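Local coordinates for methylenetetrahydrofolate--tRNA-(uracil-5-)-methyltransferase TrmFO (Thermus thermophilus, PDB 3G5S), which catalyses the folate- and FAD-dependent methylation that turns uridine 54 of tRNA into 5-methyluridine, at residues N5-G10 against L131-L136; G330-G335 against L355-K360. One frame throughout, in Å; residues are numbered along the deposited sequence.

Overall arrangement
Both contacts belong to the Rossmann-type FAD-binding part of this MnmG-family protein, and both reach its five-stranded parallel sheet. Contact 1 pairs strand 4-7 with strand 129-131; contact 2 sets the next strand across, 331-333, against helix 343-361. Their centres lie about 13 Å apart, and they come in series along the chain, contact 1 closing before contact 2 opens. Strand 129-131 is the bridge: L131 N lies 2.8 Å from Y332 O, and L131 O lies 3.0 Å from A334 N, probable hydrogen bonds that would join 331-333, one of the two outer strands, to the strands around the nucleotide. Contact 1 touches FAD directly, whereas the side-chain packing of contact 2 sits back from it.

Contact 1. Residues N5-G10 against L131-L136; sequences NVVGAG and LATGPL. With FAD (flavin-adenine dinucleotide), chain B.
V7 and L131 face each other as a parallel bridge, CA to CA 5.0 Å, where strand 4-7 and strand 129-131 run out at the edge of the FAD site. A132 N donates to V7 O over 2.8 Å, in the carbonyl plane but bent at the hydrogen (141°). On the sheet face carrying V7 and L131, the two branches of V7 divide the work: CG2, beside the backbone N, lies alongside L131 CD2 at 3.8 Å, while CG1, anti to that N (chi1 -177°), meets T133 CG2 at 3.5 Å. T133 OG1 is turned to T137 instead, and its CB lies 3.6 Å from FAD N7A. G8 has no room for a side chain, since a CB would run into A132 O, and its CA comes within 3.3 Å of FAD O4B. A water 2.7 Å from A132 O, and also within reach of FAD O2P, probably links the loop to the diphosphate, with a weak bond from G10 N. G8 and G10 belong to the GxGxxG pattern of Rossmann-type sites; G10 sits at the N-cap position, just before helix 11-22. The chemistry is thus apolar beside the adenine and polar at the phosphates, where bare backbone lets the cofactor come close.

Contact 2. Residues G330-G335 against L355-K360; sequences GLYAAG and LNAARK
Strand 331-333 runs almost antiparallel to the helix segment 355-360, at 169° between directions and 9.2 Å between axes, as expected where a helix packs on a parallel sheet and returns against the strand before it. Y332 spans this gap. Its CG stands anti to the carbonyl carbon (chi1 -52°), sending the ring from the strand to the helix backbone. One ring face lies over the first part of the A357 backbone, with A357 N 3.8 Å above the plane and offset toward the rim. Beside it, the methyl of A357 packs on the ring, CB to Y332 CE1 3.7 Å. N356 comes in obliquely with its CB, 3.8 Å from Y332 CE2; the two side chains cross at about a right angle. The amide of N356 leads away from the tyrosine: OD1 accepts from V367 N and ND2 donates to T322 O, so both polar ends are satisfied away from the ring. At the far end of the ring, the hydroxyl reaches the aliphatic part of K360, Y332 OH to K360 CB 3.3 Å. The lysine leaves the helix extended at chi1 (-166°), then kinks at its next three torsions and passes the phenol, until CE is 4.0 Å from G330 N. Its ammonium then makes a salt bridge with E329, just before the strand, while G330 N is hydrogen-bonded to E324. A357 also touches V130 of strand 129-131 and L20 of helix 11-22, so this turn of the helix meets both the sheet and helix 11-22. The strand-to-helix join is therefore mainly apolar, built from an aromatic face, methyl and methylene groups, with the charge of the partly exposed lysine carried past the tyrosine to the carboxylate of E329.

Contact 1. Residues N5-G10 against L131-L136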
loop_
_atom_site.group_PDB
_atom_site.type_symbol
_atom_site.label_atom_id
_atom_site.label_comp_id
_atom_site.label_asym_id
_atom_site.label_seq_id
_atom_site.Cartn_x
_atom_site.Cartn_y
_atom_site.Cartn_z
ATOM N N ASN A 5 3.677 -7.349 22.516
ATOM C CA ASN A 5 4.099 -8.288 21.493
ATOM C C ASN A 5 4.184 -7.602 20.143
ATOM O O ASN A 5 3.273 -6.871 19.766
ATOM C CB ASN A 5 3.099 -9.432 21.386
ATOM C CG ASN A 5 2.942 -10.187 22.683
ATOM O OD1 ASN A 5 3.919 -10.702 23.228
ATOM N ND2 ASN A 5 1.714 -10.262 23.188
ATOM N N VAL A 6 5.270 -7.859 19.421
ATOM C CA VAL A 6 5.369 -7.467 18.021
ATOM C C VAL A 6 5.687 -8.735 17.250
ATOM O O VAL A 6 6.707 -9.387 17.495
ATOM C CB VAL A 6 6.439 -6.382 17.781
ATOM C CG1 VAL A 6 6.567 -6.084 16.278
ATOM C CG2 VAL A 6 6.094 -5.116 18.558
ATOM N N VAL A 7 4.786 -9.109 16.349
ATOM C CA VAL A 7 4.917 -10.365 15.638
ATOM C C VAL A 7 5.417 -10.102 14.225
ATOM O O VAL A 7 4.700 -9.554 13.383
ATOM C CB VAL A 7 3.581 -11.147 15.605
ATOM C CG1 VAL A 7 3.779 -12.488 14.922
ATOM C CG2 VAL A 7 3.021 -11.327 17.021
ATOM N N GLY A 8 6.663 -10.495 13.988
ATOM C CA GLY A 8 7.332 -10.269 12.717
ATOM C C GLY A 8 8.351 -9.151 12.848
ATOM O O GLY A 8 7.995 -8.041 13.242
ATOM N N ALA A 9 9.609 -9.446 12.524
ATOM C CA ALA A 9 10.691 -8.472 12.608
ATOM C C ALA A 9 11.172 -8.057 11.221
ATOM O O ALA A 9 12.374 -8.049 10.938
ATOM C CB ALA A 9 11.838 -9.021 13.431
ATOM N N GLY A 10 10.221 -7.715 10.358
ATOM C CA GLY A 10 10.536 -7.162 9.057
ATOM C C GLY A 10 10.591 -5.647 9.111
ATOM O O GLY A 10 10.951 -5.052 10.130
ATOM N N LEU A 131 0.645 -6.992 14.953
ATOM C CA LEU A 131 0.892 -8.029 13.951
ATOM C C LEU A 131 1.521 -7.407 12.709
ATOM O O LEU A 131 0.965 -6.487 12.121
ATOM C CB LEU A 131 -0.411 -8.722 13.569
ATOM C CG LEU A 131 -1.185 -9.357 14.723
ATOM C CD1 LEU A 131 -2.467 -9.950 14.199
ATOM C CD2 LEU A 131 -0.352 -10.407 15.461
ATOM N N ALA A 132 2.680 -7.924 12.316
ATOM C CA ALA A 132 3.467 -7.331 11.233
ATOM C C ALA A 132 4.181 -8.427 10.439
ATOM O O ALA A 132 5.392 -8.385 10.229
ATOM C CB ALA A 132 4.470 -6.322 11.804
ATOM N N THR A 133 3.413 -9.412 9.987
ATOM C CA THR A 133 3.986 -10.639 9.456
ATOM C C THR A 133 4.173 -10.659 7.939
ATOM O O THR A 133 4.716 -11.620 7.402
ATOM C CB THR A 133 3.179 -11.851 9.950
ATOM O OG1 THR A 133 1.781 -11.566 9.838
ATOM C CG2 THR A 133 3.500 -12.120 11.413
ATOM N N GLY A 134 3.756 -9.595 7.261
ATOM C CA GLY A 134 4.160 -9.364 5.889
ATOM C C GLY A 134 3.424 -10.131 4.816
ATOM O O GLY A 134 2.468 -10.862 5.077
ATOM N N PRO A 135 3.886 -9.978 3.574
ATOM C CA PRO A 135 3.224 -10.628 2.438
ATOM C C PRO A 135 3.275 -12.149 2.516
ATOM O O PRO A 135 2.432 -12.806 1.916
ATOM C CB PRO A 135 4.035 -10.142 1.237
ATOM C CG PRO A 135 5.350 -9.742 1.786
ATOM C CD PRO A 135 5.097 -9.238 3.170
ATOM N N LEU A 136 4.246 -12.690 3.244
ATOM C CA LEU A 136 4.406 -14.132 3.374
ATOM C C LEU A 136 4.161 -14.557 4.828
ATOM O O LEU A 136 4.825 -15.439 5.370
ATOM C CB LEU A 136 5.783 -14.560 2.862
ATOM C CG LEU A 136 6.023 -14.177 1.395
ATOM C CD1 LEU A 136 7.468 -14.406 0.971
ATOM C CD2 LEU A 136 5.062 -14.922 0.474
HETATM P PA FAD B . 8.290 -8.394 5.988
HETATM O O1A FAD B . 8.182 -9.561 5.049
HETATM O O2A FAD B . 9.417 -7.428 5.794
HETATM O O5B FAD B . 8.349 -8.889 7.505
HETATM C C5B FAD B . 7.470 -9.884 7.995
HETATM C C4B FAD B . 8.245 -10.714 8.999
HETATM O O4B FAD B . 7.352 -11.584 9.674
HETATM C C3B FAD B . 9.286 -11.603 8.321
HETATM O O3B FAD B . 10.558 -11.431 8.916
HETATM C C2B FAD B . 8.753 -13.022 8.519
HETATM O O2B FAD B . 9.750 -14.014 8.652
HETATM C C1B FAD B . 7.954 -12.875 9.800
HETATM N N9A FAD B . 6.840 -13.807 10.027
HETATM C C8A FAD B . 5.846 -14.157 9.156
HETATM N N7A FAD B . 4.967 -14.953 9.800
HETATM C C5A FAD B . 5.396 -15.102 11.082
HETATM C C6A FAD B . 4.903 -15.795 12.178
HETATM N N6A FAD B . 3.691 -16.366 12.178
HETATM N N1A FAD B . 5.592 -15.727 13.358
HETATM C C2A FAD B . 6.762 -15.014 13.468
HETATM N N3A FAD B . 7.261 -14.320 12.389
HETATM C C4A FAD B . 6.574 -14.385 11.230
HETATM N N1 FAD B . 8.689 -3.633 -1.565
HETATM C C2 FAD B . 9.313 -2.547 -2.124
HETATM O O2 FAD B . 9.110 -1.416 -1.686
HETATM N N3 FAD B . 10.177 -2.732 -3.187
HETATM C C4 FAD B . 10.445 -3.985 -3.711
HETATM O O4 FAD B . 11.228 -4.117 -4.659
HETATM C C4X FAD B . 9.806 -5.081 -3.132
HETATM N N5 FAD B . 10.024 -6.353 -3.612
HETATM C C5X FAD B . 9.390 -7.427 -3.021
HETATM C C6 FAD B . 9.628 -8.708 -3.509
HETATM C C7 FAD B . 8.995 -9.805 -2.941
HETATM C C7M FAD B . 9.256 -11.187 -3.473
HETATM C C8 FAD B . 8.127 -9.616 -1.871
HETATM C C8M FAD B . 7.439 -10.795 -1.244
HETATM C C9 FAD B . 7.889 -8.335 -1.378
HETATM C C9A FAD B . 8.517 -7.231 -1.950
HETATM N N10 FAD B . 8.268 -5.951 -1.473
HETATM C C10 FAD B . 8.930 -4.892 -2.065
HETATM C "C1'" FAD B . 6.932 -5.650 -0.831
HETATM C "C2'" FAD B . 7.027 -5.141 0.617
HETATM O "O2'" FAD B . 7.261 -3.744 0.685
HETATM C "C3'" FAD B . 8.063 -5.912 1.435
HETATM O "O3'" FAD B . 7.607 -7.248 1.511
HETATM C "C4'" FAD B . 8.256 -5.360 2.846
HETATM O "O4'" FAD B . 9.380 -6.004 3.411
HETATM C "C5'" FAD B . 7.015 -5.542 3.712
HETATM O "O5'" FAD B . 7.333 -5.271 5.060
HETATM P P FAD B . 6.577 -6.074 6.219
HETATM O O1P FAD B . 5.095 -5.928 6.086
HETATM O O2P FAD B . 7.200 -5.652 7.509
HETATM O O3P FAD B . 6.889 -7.617 5.901
HETATM O O HOH W 1 7.547 -6.729 9.963
#

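Contact 2. Residues G330-G335 against L355-K360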
loop_
_atom_site.group_PDB
_atom_site.type_symbol
_atom_site.label_atom_id
_atom_site.label_comp_id
_atom_site.label_asym_id
_atom_site.label_seq_id
_atom_site.Cartn_x
_atom_site.Cartn_y
_atom_site.Cartn_z
ATOM N N GLY A 330 -6.532 -3.114 21.403
ATOM C CA GLY A 330 -5.151 -3.395 21.732
ATOM C C GLY A 330 -4.462 -4.358 20.790
ATOM O O GLY A 330 -3.347 -4.787 21.062
ATOM N N LEU A 331 -5.125 -4.699 19.686
ATOM C CA LEU A 331 -4.500 -5.450 18.599
ATOM C C LEU A 331 -4.354 -4.503 17.417
ATOM O O LEU A 331 -5.292 -3.771 17.098
ATOM C CB LEU A 331 -5.364 -6.652 18.200
ATOM C CG LEU A 331 -4.761 -7.619 17.183
ATOM C CD1 LEU A 331 -3.535 -8.330 17.741
ATOM C CD2 LEU A 331 -5.795 -8.631 16.699
ATOM N N TYR A 332 -3.188 -4.534 16.774
ATOM C CA TYR A 332 -2.870 -3.631 15.665
ATOM C C TYR A 332 -2.289 -4.436 14.518
ATOM O O TYR A 332 -1.738 -5.522 14.729
ATOM C CB TYR A 332 -1.830 -2.568 16.095
ATOM C CG TYR A 332 -2.235 -1.849 17.348
ATOM C CD1 TYR A 332 -2.016 -2.431 18.586
ATOM C CD2 TYR A 332 -2.881 -0.614 17.309
ATOM C CE1 TYR A 332 -2.425 -1.835 19.737
ATOM C CE2 TYR A 332 -3.291 0.009 18.481
ATOM C CZ TYR A 332 -3.058 -0.620 19.700
ATOM O OH TYR A 332 -3.444 -0.066 20.898
ATOM N N ALA A 333 -2.405 -3.897 13.306
ATOM C CA ALA A 333 -1.712 -4.460 12.150
ATOM C C ALA A 333 -0.833 -3.394 11.524
ATOM O O ALA A 333 -1.168 -2.213 11.539
ATOM C CB ALA A 333 -2.696 -4.992 11.119
ATOM N N ALA A 334 0.289 -3.822 10.965
ATOM C CA ALA A 334 1.178 -2.911 10.261
ATOM C C ALA A 334 1.838 -3.626 9.099
ATOM O O ALA A 334 1.881 -4.859 9.048
ATOM C CB ALA A 334 2.230 -2.350 11.211
ATOM N N GLY A 335 2.360 -2.841 8.161
ATOM C CA GLY A 335 3.037 -3.391 7.009
ATOM C C GLY A 335 2.065 -3.960 6.001
ATOM O O GLY A 335 0.887 -3.596 5.960
ATOM N N LEU A 355 3.407 3.296 17.976
ATOM C CA LEU A 355 3.050 4.478 18.741
ATOM C C LEU A 355 1.734 4.258 19.483
ATOM O O LEU A 355 1.622 4.550 20.675
ATOM C CB LEU A 355 2.948 5.690 17.811
ATOM C CG LEU A 355 2.449 6.994 18.439
ATOM C CD1 LEU A 355 3.312 7.448 19.618
ATOM C CD2 LEU A 355 2.404 8.067 17.365
ATOM N N ASN A 356 0.735 3.750 18.774
ATOM C CA ASN A 356 -0.561 3.548 19.397
ATOM C C ASN A 356 -0.579 2.418 20.416
ATOM O O ASN A 356 -1.242 2.522 21.443
ATOM C CB ASN A 356 -1.662 3.429 18.351
ATOM C CG ASN A 356 -2.020 4.782 17.770
ATOM O OD1 ASN A 356 -1.942 5.794 18.472
ATOM N ND2 ASN A 356 -2.398 4.815 16.497
ATOM N N ALA A 357 0.177 1.359 20.150
ATOM C CA ALA A 357 0.338 0.282 21.122
ATOM C C ALA A 357 1.038 0.791 22.388
ATOM O O ALA A 357 0.657 0.430 23.503
ATOM C CB ALA A 357 1.113 -0.864 20.504
ATOM N N ALA A 358 2.058 1.631 22.209
ATOM C CA ALA A 358 2.769 2.211 23.340
ATOM C C ALA A 358 1.818 3.076 24.149
ATOM O O ALA A 358 1.781 3.019 25.384
ATOM C CB ALA A 358 3.950 3.032 22.854
ATOM N N ARG A 359 1.051 3.903 23.448
ATOM C CA ARG A 359 0.073 4.746 24.123
ATOM C C ARG A 359 -0.959 3.923 24.892
ATOM O O ARG A 359 -1.306 4.236 26.030
ATOM C CB ARG A 359 -0.573 5.725 23.137
ATOM C CG ARG A 359 0.420 6.795 22.661
ATOM C CD ARG A 359 -0.170 7.708 21.578
ATOM N NE ARG A 359 -1.364 8.410 22.037
ATOM C CZ ARG A 359 -1.352 9.527 22.759
ATOM N NH1 ARG A 359 -2.495 10.070 23.145
ATOM N NH2 ARG A 359 -0.205 10.105 23.095
ATOM N N LYS A 360 -1.416 2.831 24.286
ATOM C CA LYS A 360 -2.347 1.911 24.959
ATOM C C LYS A 360 -1.760 1.361 26.262
ATOM O O LYS A 360 -2.445 1.269 27.301
ATOM C CB LYS A 360 -2.659 0.734 24.030
ATOM C CG LYS A 360 -3.856 -0.101 24.465
ATOM C CD LYS A 360 -5.123 0.740 24.425
ATOM C CE LYS A 360 -6.323 -0.068 23.939
ATOM N NZ LYS A 360 -7.028 -0.844 24.987
#